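Local atomic coordinates of envelope glycoprotein (Thogoto virus, PDB entry 5XEA), a protein that probably attaches the virus to its host-cell receptor and afterwards induces fusion of the viral envelope with the host membrane. Residues Tyr46-Val51 and Glu184-Tyr189; Arg119-Arg124 and Asp139-Val144; Ser147-Asn152 and Gln418-Trp423. One frame throughout, in Å; residues are numbered along the deposited sequence.

In the fold
Interactions 1 and 2 lie about 10 Å apart (centre to centre) in one antiparallel sheet, where strands 40-56 and 133-156 are neighbours, probably joined by backbone bonds. Interaction 3, its centre about 21 Å from that of interaction 1 and about 24 Å from that of interaction 2, uses a later part of strand 133-156 and the start of helix 421-437; the same helix touches Tyr46, Phe187 and Arg141 further along. Interaction 1 is a buried, mostly aromatic contact with one backbone bond; interaction 2, partly buried, combines salt bridges with a backbone bridge that ties a loop to the sheet; interaction 3 is buried, yet combines apolar contacts with a carboxylate and bridging waters beside the third subunit.

Interaction 1 (Tyr46-Val51 and Glu184-Tyr189); sequences YRTAWV and EKDFSY. With NAG (2-acetamido-2-deoxy-beta-D-glucopyranose), chain E.
Tyr46 and Phe187 form an antiparallel non-hydrogen-bonded pair, their CA atoms 4.2 Å apart, where strand 40-56 meets the start of strand 187-192. Just before the pair, a type II' turn from Glu184 to Phe187 closes a two-residue beta hairpin, with backbone bonds in both directions between these two residues. The turn presents the carbonyl of Asp186 to the neighbouring strand: Arg47 N donates to Asp186 O at 3.2 Å with an N-H...O angle of 151°, and Tyr46 CA adds a C-H...O contact of 3.1 Å to the same oxygen. The rings of Tyr46 and Phe187 rise together from one face of the sheet. The strand pairing puts Tyr46 CB over the centre of the Phe187 ring, 3.6 Å from its centroid, a CH-pi contact. Chi1 of 66° then swings the Tyr46 ring so that CD2 reaches Phe187 CZ at 3.4 Å, the planes oblique at 41°; Ser429 of helix 421-437 packs on both residues. Two residues on from Tyr46, Thr48 OG1 touches Asp186 CB at 3.3 Å and shares a water with the carboxylate, the water lying 2.7 Å from Thr48 OG1 and donating to Asp186 OD2. Thr48 OG1 also bonds His72 ND1. At the far side of the hairpin, Glu184 OE1 accepts a hydrogen bond from O6 of a sugar of the protein's own glycan. Only one conventional hydrogen bond crosses directly, so the join of the two strands also depends on the C-H...O and CH-pi contacts and on the water linking Thr48 to the turn residue Asp186.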
loop_
_atom_site.group_PDB
_atom_site.type_symbol
_atom_site.label_atom_id
_atom_site.label_comp_id
_atom_site.label_asym_id
_atom_site.label_seq_id
_atom_site.Cartn_x
_atom_site.Cartn_y
_atom_site.Cartn_z
ATOM N N TYR B 46 -30.989 -0.120 -9.374
ATOM C CA TYR B 46 -31.625 1.134 -8.994
ATOM C C TYR B 46 -32.723 1.469 -9.989
ATOM O O TYR B 46 -32.675 1.061 -11.152
ATOM C CB TYR B 46 -30.617 2.306 -8.903
ATOM C CG TYR B 46 -29.984 2.724 -10.213
ATOM C CD1 TYR B 46 -30.546 3.732 -10.998
ATOM C CD2 TYR B 46 -28.813 2.118 -10.660
ATOM C CE1 TYR B 46 -29.967 4.103 -12.197
ATOM C CE2 TYR B 46 -28.232 2.483 -11.858
ATOM C CZ TYR B 46 -28.805 3.478 -12.624
ATOM O OH TYR B 46 -28.205 3.834 -13.817
ATOM N N ARG B 47 -33.711 2.219 -9.513
ATOM C CA ARG B 47 -34.799 2.698 -10.358
ATOM C C ARG B 47 -35.427 3.903 -9.683
ATOM O O ARG B 47 -35.758 3.847 -8.492
ATOM C CB ARG B 47 -35.842 1.606 -10.590
ATOM C CG ARG B 47 -37.084 2.054 -11.384
ATOM C CD ARG B 47 -37.894 0.816 -11.741
ATOM N NE ARG B 47 -38.341 0.135 -10.534
ATOM C CZ ARG B 47 -38.869 -1.082 -10.500
ATOM N NH1 ARG B 47 -39.035 -1.774 -11.620
ATOM N NH2 ARG B 47 -39.244 -1.595 -9.332
ATOM N N THR B 48 -35.598 4.974 -10.444
ATOM C CA THR B 48 -36.190 6.207 -9.936
ATOM C C THR B 48 -37.027 6.832 -11.040
ATOM O O THR B 48 -36.717 6.701 -12.232
ATOM C CB THR B 48 -35.073 7.164 -9.442
ATOM O OG1 THR B 48 -34.471 6.618 -8.260
ATOM C CG2 THR B 48 -35.587 8.542 -9.143
ATOM N N ALA B 49 -38.101 7.513 -10.639
ATOM C CA ALA B 49 -38.917 8.293 -11.558
ATOM C C ALA B 49 -38.761 9.780 -11.256
ATOM O O ALA B 49 -38.650 10.174 -10.092
ATOM C CB ALA B 49 -40.397 7.885 -11.462
ATOM N N TRP B 50 -38.697 10.593 -12.305
ATOM C CA TRP B 50 -38.928 12.037 -12.216
ATOM C C TRP B 50 -40.383 12.289 -12.571
ATOM O O TRP B 50 -40.819 11.930 -13.667
ATOM C CB TRP B 50 -38.022 12.832 -13.161
ATOM C CG TRP B 50 -38.309 14.315 -13.227
ATOM C CD1 TRP B 50 -38.913 14.989 -14.256
ATOM C CD2 TRP B 50 -38.015 15.303 -12.223
ATOM N NE1 TRP B 50 -39.009 16.331 -13.953
ATOM C CE2 TRP B 50 -38.465 16.548 -12.714
ATOM C CE3 TRP B 50 -37.413 15.255 -10.961
ATOM C CZ2 TRP B 50 -38.324 17.743 -11.991
ATOM C CZ3 TRP B 50 -37.282 16.442 -10.233
ATOM C CH2 TRP B 50 -37.740 17.674 -10.758
ATOM N N VAL B 51 -41.131 12.885 -11.644
ATOM C CA VAL B 51 -42.545 13.188 -11.849
ATOM C C VAL B 51 -42.762 14.679 -11.602
ATOM O O VAL B 51 -42.555 15.159 -10.479
ATOM C CB VAL B 51 -43.453 12.343 -10.934
ATOM C CG1 VAL B 51 -44.925 12.655 -11.196
ATOM C CG2 VAL B 51 -43.178 10.844 -11.142
ATOM N N GLU B 184 -32.167 0.501 -0.128
ATOM C CA GLU B 184 -31.728 1.781 0.417
ATOM C C GLU B 184 -31.935 2.860 -0.636
ATOM O O GLU B 184 -31.217 2.894 -1.638
ATOM C CB GLU B 184 -30.263 1.694 0.849
ATOM C CG GLU B 184 -29.778 2.887 1.639
ATOM C CD GLU B 184 -28.388 2.654 2.216
ATOM O OE1 GLU B 184 -27.864 1.524 2.066
ATOM O OE2 GLU B 184 -27.827 3.599 2.816
ATOM N N LYS B 185 -32.919 3.730 -0.411
ATOM C CA LYS B 185 -33.254 4.851 -1.300
ATOM C C LYS B 185 -33.630 4.274 -2.659
ATOM O O LYS B 185 -34.644 3.560 -2.728
ATOM C CB LYS B 185 -32.093 5.849 -1.289
ATOM C CG LYS B 185 -31.659 6.322 0.068
ATOM C CD LYS B 185 -31.035 7.692 -0.047
ATOM C CE LYS B 185 -30.352 8.155 1.219
ATOM N NZ LYS B 185 -29.013 7.486 1.370
ATOM N N ASP B 186 -32.874 4.533 -3.732
ATOM C CA ASP B 186 -33.173 4.070 -5.077
ATOM C C ASP B 186 -32.627 2.677 -5.384
ATOM O O ASP B 186 -33.058 2.068 -6.370
ATOM C CB ASP B 186 -32.602 5.087 -6.076
ATOM C CG ASP B 186 -31.098 5.315 -5.900
ATOM O OD1 ASP B 186 -30.598 5.266 -4.744
ATOM O OD2 ASP B 186 -30.413 5.529 -6.942
ATOM N N PHE B 187 -31.712 2.163 -4.557
ATOM C CA PHE B 187 -30.996 0.922 -4.799
ATOM C C PHE B 187 -31.578 -0.217 -3.973
ATOM O O PHE B 187 -32.009 -0.035 -2.831
ATOM C CB PHE B 187 -29.503 1.077 -4.449
ATOM C CG PHE B 187 -28.616 1.332 -5.640
ATOM C CD1 PHE B 187 -28.054 0.285 -6.342
ATOM C CD2 PHE B 187 -28.356 2.624 -6.065
ATOM C CE1 PHE B 187 -27.229 0.517 -7.444
ATOM C CE2 PHE B 187 -27.547 2.868 -7.171
ATOM C CZ PHE B 187 -26.987 1.815 -7.858
ATOM N N SER B 188 -31.559 -1.405 -4.562
ATOM C CA SER B 188 -31.576 -2.638 -3.786
ATOM C C SER B 188 -30.319 -3.443 -4.093
ATOM O O SER B 188 -29.735 -3.325 -5.176
ATOM C CB SER B 188 -32.835 -3.469 -4.077
ATOM O OG SER B 188 -34.000 -2.738 -3.720
ATOM N N TYR B 189 -29.912 -4.264 -3.128
ATOM C CA TYR B 189 -28.683 -5.038 -3.201
ATOM C C TYR B 189 -28.960 -6.491 -2.848
ATOM O O TYR B 189 -29.629 -6.783 -1.851
ATOM C CB TYR B 189 -27.618 -4.510 -2.241
ATOM C CG TYR B 189 -27.340 -3.036 -2.359
ATOM C CD1 TYR B 189 -26.269 -2.571 -3.107
ATOM C CD2 TYR B 189 -28.136 -2.116 -1.701
ATOM C CE1 TYR B 189 -26.001 -1.207 -3.212
ATOM C CE2 TYR B 189 -27.879 -0.738 -1.802
ATOM C CZ TYR B 189 -26.810 -0.300 -2.557
ATOM O OH TYR B 189 -26.572 1.053 -2.646
HETATM C C1 NAG E . -23.103 1.201 6.235
HETATM C C2 NAG E . -23.995 1.805 7.327
HETATM C C3 NAG E . -25.187 0.888 7.634
HETATM C C4 NAG E . -25.920 0.481 6.361
HETATM C C5 NAG E . -24.902 -0.135 5.401
HETATM C C6 NAG E . -25.458 -0.525 4.054
HETATM C C7 NAG E . -22.804 3.260 8.904
HETATM C C8 NAG E . -22.021 3.325 10.176
HETATM N N2 NAG E . -23.221 2.045 8.534
HETATM O O3 NAG E . -26.075 1.549 8.530
HETATM O O4 NAG E . -26.956 -0.436 6.707
HETATM O O5 NAG E . -23.888 0.836 5.123
HETATM O O6 NAG E . -25.524 0.603 3.193
HETATM O O7 NAG E . -23.052 4.263 8.239
HETATM O O HOH W 1 -31.856 6.858 -9.044
#

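Interaction 2 (Arg119-Arg124 and Asp139-Val144); sequences RKELVR and DWRCGV
Glu121 and Arg141 extend in the same direction, flank to flank, with carboxylate and guanidinium planes only 19° apart. Arg141 grips side-on: NE reaches Glu121 OE1 at 2.9 Å and NH2 reaches Glu121 OE2 at 3.2 Å, each on a syn lone pair and in the guanidinium plane. Glu121 OE1 also accepts a hydrogen bond from Leu122 N, on its anti side, and Arg141 NH2 bonds Ser429 O of helix 421-437; this two-point grip and its further partners restrict rotation of both groups. Lys120 instead crosses Asp139 at a slant. Bends at chi2 (90°) and chi4 curl its chain along the strand, so that NZ reaches Asp139 OD1 at 2.7 Å, on the syn side but 27° out of the carboxylate plane, and Trp140 O at 2.9 Å; it donates as well to Glu121 O. Val123 N meets Asp139 OD2 at 2.7 Å from above the carboxylate plane, while OD1 also takes Trp140 N. Beyond Arg141 along the strand, Lys120 and Cys142 exchange two backbone bonds in a single antiparallel bridge, beside the Cys89-Cys142 disulfide. Tyr91 adds a cation-pi contact to Lys120. With cationic partners, both acids probably remain ionised, and two salt bridges together with backbone hydrogen bonds tie the loop to strand 133-156.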
loop_
_atom_site.group_PDB
_atom_site.type_symbol
_atom_site.label_atom_id
_atom_site.label_comp_id
_atom_site.label_asym_id
_atom_site.label_seq_id
_atom_site.Cartn_x
_atom_site.Cartn_y
_atom_site.Cartn_z
ATOM N N ARG B 119 -30.183 -0.393 -19.761
ATOM C CA ARG B 119 -30.010 0.757 -18.888
ATOM C C ARG B 119 -30.924 1.866 -19.397
ATOM O O ARG B 119 -31.301 1.897 -20.570
ATOM C CB ARG B 119 -28.559 1.235 -18.852
ATOM C CG ARG B 119 -27.999 1.679 -20.198
ATOM C CD ARG B 119 -26.479 1.717 -20.158
ATOM N NE ARG B 119 -25.910 0.459 -19.666
ATOM C CZ ARG B 119 -25.785 -0.642 -20.404
ATOM N NH1 ARG B 119 -26.203 -0.639 -21.665
ATOM N NH2 ARG B 119 -25.249 -1.746 -19.887
ATOM N N LYS B 120 -31.251 2.794 -18.506
ATOM C CA LYS B 120 -32.134 3.896 -18.869
ATOM C C LYS B 120 -31.787 5.106 -18.017
ATOM O O LYS B 120 -31.677 4.991 -16.797
ATOM C CB LYS B 120 -33.598 3.487 -18.675
ATOM C CG LYS B 120 -34.627 4.594 -18.757
ATOM C CD LYS B 120 -35.134 4.774 -20.166
ATOM C CE LYS B 120 -36.312 5.743 -20.220
ATOM N NZ LYS B 120 -35.935 7.088 -19.701
ATOM N N GLU B 121 -31.617 6.258 -18.655
ATOM C CA GLU B 121 -31.422 7.516 -17.944
ATOM C C GLU B 121 -32.624 8.428 -18.184
ATOM O O GLU B 121 -33.229 8.414 -19.261
ATOM C CB GLU B 121 -30.135 8.214 -18.385
ATOM C CG GLU B 121 -29.769 9.423 -17.514
ATOM C CD GLU B 121 -29.644 9.066 -16.021
ATOM O OE1 GLU B 121 -30.596 9.336 -15.262
ATOM O OE2 GLU B 121 -28.596 8.514 -15.600
ATOM N N LEU B 122 -32.977 9.204 -17.171
ATOM C CA LEU B 122 -34.150 10.061 -17.248
ATOM C C LEU B 122 -33.751 11.430 -17.781
ATOM O O LEU B 122 -32.583 11.794 -17.782
ATOM C CB LEU B 122 -34.829 10.192 -15.879
ATOM C CG LEU B 122 -34.113 10.789 -14.663
ATOM C CD1 LEU B 122 -34.035 12.310 -14.661
ATOM C CD2 LEU B 122 -34.833 10.297 -13.399
ATOM N N VAL B 123 -34.743 12.167 -18.268
ATOM C CA VAL B 123 -34.613 13.566 -18.656
ATOM C C VAL B 123 -35.388 14.368 -17.628
ATOM O O VAL B 123 -36.507 13.994 -17.268
ATOM C CB VAL B 123 -35.170 13.824 -20.070
ATOM C CG1 VAL B 123 -34.971 15.288 -20.468
ATOM C CG2 VAL B 123 -34.503 12.920 -21.090
ATOM N N ARG B 124 -34.796 15.443 -17.123
ATOM C CA ARG B 124 -35.472 16.271 -16.132
ATOM C C ARG B 124 -36.245 17.365 -16.859
ATOM O O ARG B 124 -35.642 18.246 -17.467
ATOM C CB ARG B 124 -34.486 16.884 -15.150
ATOM C CG ARG B 124 -35.177 17.920 -14.256
ATOM C CD ARG B 124 -34.179 18.592 -13.355
ATOM N NE ARG B 124 -34.817 19.586 -12.516
ATOM C CZ ARG B 124 -34.167 20.316 -11.621
ATOM N NH1 ARG B 124 -32.861 20.141 -11.446
ATOM N NH2 ARG B 124 -34.818 21.214 -10.900
ATOM N N ASP B 139 -40.436 10.664 -16.331
ATOM C CA ASP B 139 -39.387 9.877 -16.974
ATOM C C ASP B 139 -38.713 9.016 -15.918
ATOM O O ASP B 139 -38.881 9.213 -14.709
ATOM C CB ASP B 139 -38.376 10.765 -17.722
ATOM C CG ASP B 139 -37.582 9.994 -18.788
ATOM O OD1 ASP B 139 -37.856 8.779 -18.996
ATOM O OD2 ASP B 139 -36.677 10.604 -19.401
ATOM N N TRP B 140 -37.965 8.024 -16.388
ATOM C CA TRP B 140 -37.437 6.991 -15.511
ATOM C C TRP B 140 -35.943 6.831 -15.720
ATOM O O TRP B 140 -35.426 7.076 -16.811
ATOM C CB TRP B 140 -38.138 5.633 -15.765
ATOM C CG TRP B 140 -39.571 5.645 -15.369
ATOM C CD1 TRP B 140 -40.620 6.165 -16.087
ATOM C CD2 TRP B 140 -40.122 5.165 -14.140
ATOM N NE1 TRP B 140 -41.789 6.011 -15.388
ATOM C CE2 TRP B 140 -41.516 5.420 -14.182
ATOM C CE3 TRP B 140 -39.578 4.536 -13.007
ATOM C CZ2 TRP B 140 -42.373 5.066 -13.138
ATOM C CZ3 TRP B 140 -40.420 4.190 -11.970
ATOM C CH2 TRP B 140 -41.816 4.451 -12.047
ATOM N N ARG B 141 -35.260 6.387 -14.665
ATOM C CA ARG B 141 -33.910 5.853 -14.783
ATOM C C ARG B 141 -33.880 4.493 -14.101
ATOM O O ARG B 141 -34.601 4.251 -13.126
ATOM C CB ARG B 141 -32.837 6.765 -14.164
ATOM C CG ARG B 141 -32.861 6.808 -12.634
ATOM C CD ARG B 141 -32.113 8.025 -12.085
ATOM N NE ARG B 141 -30.747 8.069 -12.620
ATOM C CZ ARG B 141 -29.659 7.694 -11.951
ATOM N NH1 ARG B 141 -29.751 7.242 -10.710
ATOM N NH2 ARG B 141 -28.467 7.772 -12.527
ATOM N N CYS B 142 -33.049 3.606 -14.629
ATOM C CA CYS B 142 -32.828 2.332 -13.958
ATOM C C CYS B 142 -31.508 1.754 -14.436
ATOM O O CYS B 142 -30.982 2.137 -15.485
ATOM C CB CYS B 142 -33.985 1.359 -14.205
ATOM S SG CYS B 142 -34.225 0.936 -15.943
ATOM N N GLY B 143 -30.977 0.831 -13.655
ATOM C CA GLY B 143 -29.715 0.212 -14.011
ATOM C C GLY B 143 -29.453 -0.966 -13.103
ATOM O O GLY B 143 -30.038 -1.081 -12.019
ATOM N N VAL B 144 -28.564 -1.847 -13.557
ATOM C CA VAL B 144 -28.269 -3.066 -12.812
ATOM C C VAL B 144 -26.816 -3.442 -13.059
ATOM O O VAL B 144 -26.280 -3.226 -14.152
ATOM C CB VAL B 144 -29.224 -4.213 -13.197
ATOM C CG1 VAL B 144 -29.050 -4.592 -14.670
ATOM C CG2 VAL B 144 -29.012 -5.445 -12.292
#

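Interaction 3 (Ser147-Asn152 and Gln418-Trp423); sequences SPVFFN and QSEDGW
Ser147 and Gly422 meet where strand 133-156 of this gp64-family fold passes the N-terminus of helix 421-437, whose N-cap residue is Glu420. This is the tight side: Gly422 has no side chain, and Ser147 CB comes to 3.6 Å from Gly422 CA. Next to it Val149 crosses Trp423 at about a right angle, with CG1 3.6 Å from Trp423 NE1. The Glu420 side chain, extended beyond CG, runs across Val149, and OE2 accepts from Phe150 N through its syn lone pair at 2.9 Å, with an N-H...O angle of 153°. Phe150 places its ring beside the same carboxylate, the planes 26° apart, with CD2 3.1 Å from Glu420 OE2. On the looser side waters mediate the contact. One molecule donates to Pro148 O and accepts from Gly422 N, linking strand and helix start where their backbones do not bond directly. Here the third subunit closes in: its Lys273 forms a salt bridge with Asp421, and its Pro269 packs on Glu420. A second water bridges Phe150 O and Glu420 OE1, donating to both; it lies 2.7 Å from Phe150 O and 3.4 Å above the plane of the Phe150 ring, over its centre.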
loop_
_atom_site.group_PDB
_atom_site.type_symbol
_atom_site.label_atom_id
_atom_site.label_comp_id
_atom_site.label_asym_id
_atom_site.label_seq_id
_atom_site.Cartn_x
_atom_site.Cartn_y
_atom_site.Cartn_z
ATOM N N SER B 147 -21.670 -8.161 -10.111
ATOM C CA SER B 147 -20.217 -8.071 -10.052
ATOM C C SER B 147 -19.685 -8.937 -8.925
ATOM O O SER B 147 -20.334 -9.079 -7.880
ATOM C CB SER B 147 -19.738 -6.623 -9.846
ATOM O OG SER B 147 -20.316 -5.749 -10.824
ATOM N N PRO B 148 -18.510 -9.529 -9.111
ATOM C CA PRO B 148 -17.869 -10.249 -8.009
ATOM C C PRO B 148 -17.203 -9.277 -7.046
ATOM O O PRO B 148 -16.505 -8.346 -7.454
ATOM C CB PRO B 148 -16.835 -11.124 -8.725
ATOM C CG PRO B 148 -16.457 -10.331 -9.920
ATOM C CD PRO B 148 -17.719 -9.601 -10.356
ATOM N N VAL B 149 -17.409 -9.509 -5.750
ATOM C CA VAL B 149 -16.739 -8.748 -4.706
ATOM C C VAL B 149 -16.050 -9.718 -3.748
ATOM O O VAL B 149 -16.601 -10.778 -3.423
ATOM C CB VAL B 149 -17.719 -7.832 -3.949
ATOM C CG1 VAL B 149 -18.325 -6.731 -4.900
ATOM C CG2 VAL B 149 -18.796 -8.657 -3.286
ATOM N N PHE B 150 -14.849 -9.360 -3.296
ATOM C CA PHE B 150 -14.162 -10.235 -2.351
ATOM C C PHE B 150 -14.826 -10.141 -0.981
ATOM O O PHE B 150 -15.635 -9.243 -0.711
ATOM C CB PHE B 150 -12.664 -9.899 -2.247
ATOM C CG PHE B 150 -12.368 -8.494 -1.735
ATOM C CD1 PHE B 150 -12.309 -8.225 -0.375
ATOM C CD2 PHE B 150 -12.113 -7.463 -2.625
ATOM C CE1 PHE B 150 -12.022 -6.941 0.077
ATOM C CE2 PHE B 150 -11.820 -6.196 -2.187
ATOM C CZ PHE B 150 -11.774 -5.927 -0.841
ATOM N N PHE B 151 -14.479 -11.083 -0.103
ATOM C CA PHE B 151 -15.101 -11.151 1.210
ATOM C C PHE B 151 -14.085 -11.714 2.195
ATOM O O PHE B 151 -12.984 -12.109 1.815
ATOM C CB PHE B 151 -16.380 -12.003 1.170
ATOM C CG PHE B 151 -16.133 -13.447 0.779
ATOM C CD1 PHE B 151 -15.880 -14.408 1.743
ATOM C CD2 PHE B 151 -16.128 -13.825 -0.553
ATOM C CE1 PHE B 151 -15.635 -15.738 1.381
ATOM C CE2 PHE B 151 -15.886 -15.130 -0.927
ATOM C CZ PHE B 151 -15.633 -16.094 0.043
ATOM N N ASN B 152 -14.457 -11.703 3.475
ATOM C CA ASN B 152 -13.719 -12.378 4.527
ATOM C C ASN B 152 -14.572 -13.501 5.100
ATOM O O ASN B 152 -15.795 -13.529 4.921
ATOM C CB ASN B 152 -13.339 -11.422 5.666
ATOM C CG ASN B 152 -12.213 -10.472 5.289
ATOM O OD1 ASN B 152 -11.375 -10.770 4.427
ATOM N ND2 ASN B 152 -12.184 -9.321 5.950
ATOM N N GLN B 418 -14.178 -0.023 -2.062
ATOM C CA GLN B 418 -14.704 1.028 -2.942
ATOM C C GLN B 418 -14.121 0.940 -4.342
ATOM O O GLN B 418 -14.741 1.430 -5.284
ATOM C CB GLN B 418 -14.419 2.441 -2.398
ATOM C CG GLN B 418 -14.712 2.649 -0.923
ATOM C CD GLN B 418 -13.529 2.261 -0.027
ATOM O OE1 GLN B 418 -13.199 1.089 0.091
ATOM N NE2 GLN B 418 -12.909 3.246 0.611
ATOM N N SER B 419 -12.932 0.348 -4.494
ATOM C CA SER B 419 -12.334 0.199 -5.815
ATOM C C SER B 419 -13.066 -0.828 -6.669
ATOM O O SER B 419 -12.880 -0.842 -7.889
ATOM C CB SER B 419 -10.862 -0.227 -5.705
ATOM O OG SER B 419 -10.007 0.844 -5.366
ATOM N N GLU B 420 -13.867 -1.698 -6.066
ATOM C CA GLU B 420 -14.480 -2.766 -6.842
ATOM C C GLU B 420 -15.602 -2.226 -7.720
ATOM O O GLU B 420 -16.332 -1.322 -7.328
ATOM C CB GLU B 420 -15.015 -3.844 -5.919
ATOM C CG GLU B 420 -13.910 -4.525 -5.129
ATOM C CD GLU B 420 -14.480 -5.468 -4.130
ATOM O OE1 GLU B 420 -14.959 -4.983 -3.077
ATOM O OE2 GLU B 420 -14.469 -6.682 -4.417
ATOM N N ASP B 421 -15.729 -2.821 -8.910
ATOM C CA ASP B 421 -16.732 -2.410 -9.883
ATOM C C ASP B 421 -18.142 -2.452 -9.305
ATOM O O ASP B 421 -18.945 -1.555 -9.563
ATOM C CB ASP B 421 -16.632 -3.292 -11.130
ATOM C CG ASP B 421 -15.349 -3.047 -11.915
ATOM O OD1 ASP B 421 -14.706 -1.988 -11.713
ATOM O OD2 ASP B 421 -14.990 -3.906 -12.752
ATOM N N GLY B 422 -18.466 -3.479 -8.517
ATOM C CA GLY B 422 -19.816 -3.571 -7.977
ATOM C C GLY B 422 -20.208 -2.379 -7.119
ATOM O O GLY B 422 -21.321 -1.860 -7.236
ATOM N N TRP B 423 -19.296 -1.913 -6.258
ATOM C CA TRP B 423 -19.646 -0.801 -5.387
ATOM C C TRP B 423 -19.427 0.536 -6.068
ATOM O O TRP B 423 -20.191 1.459 -5.818
ATOM C CB TRP B 423 -18.868 -0.863 -4.076
ATOM C CG TRP B 423 -19.121 -2.124 -3.328
ATOM C CD1 TRP B 423 -18.261 -3.160 -3.169
ATOM C CD2 TRP B 423 -20.323 -2.483 -2.642
ATOM N NE1 TRP B 423 -18.845 -4.152 -2.405
ATOM C CE2 TRP B 423 -20.116 -3.758 -2.075
ATOM C CE3 TRP B 423 -21.562 -1.853 -2.463
ATOM C CZ2 TRP B 423 -21.095 -4.414 -1.336
ATOM C CZ3 TRP B 423 -22.537 -2.504 -1.727
ATOM C CH2 TRP B 423 -22.300 -3.764 -1.170
HETATM O O HOH W 2 -16.538 -5.648 -8.612
HETATM O O HOH W 3 -15.470 -6.636 -1.271
#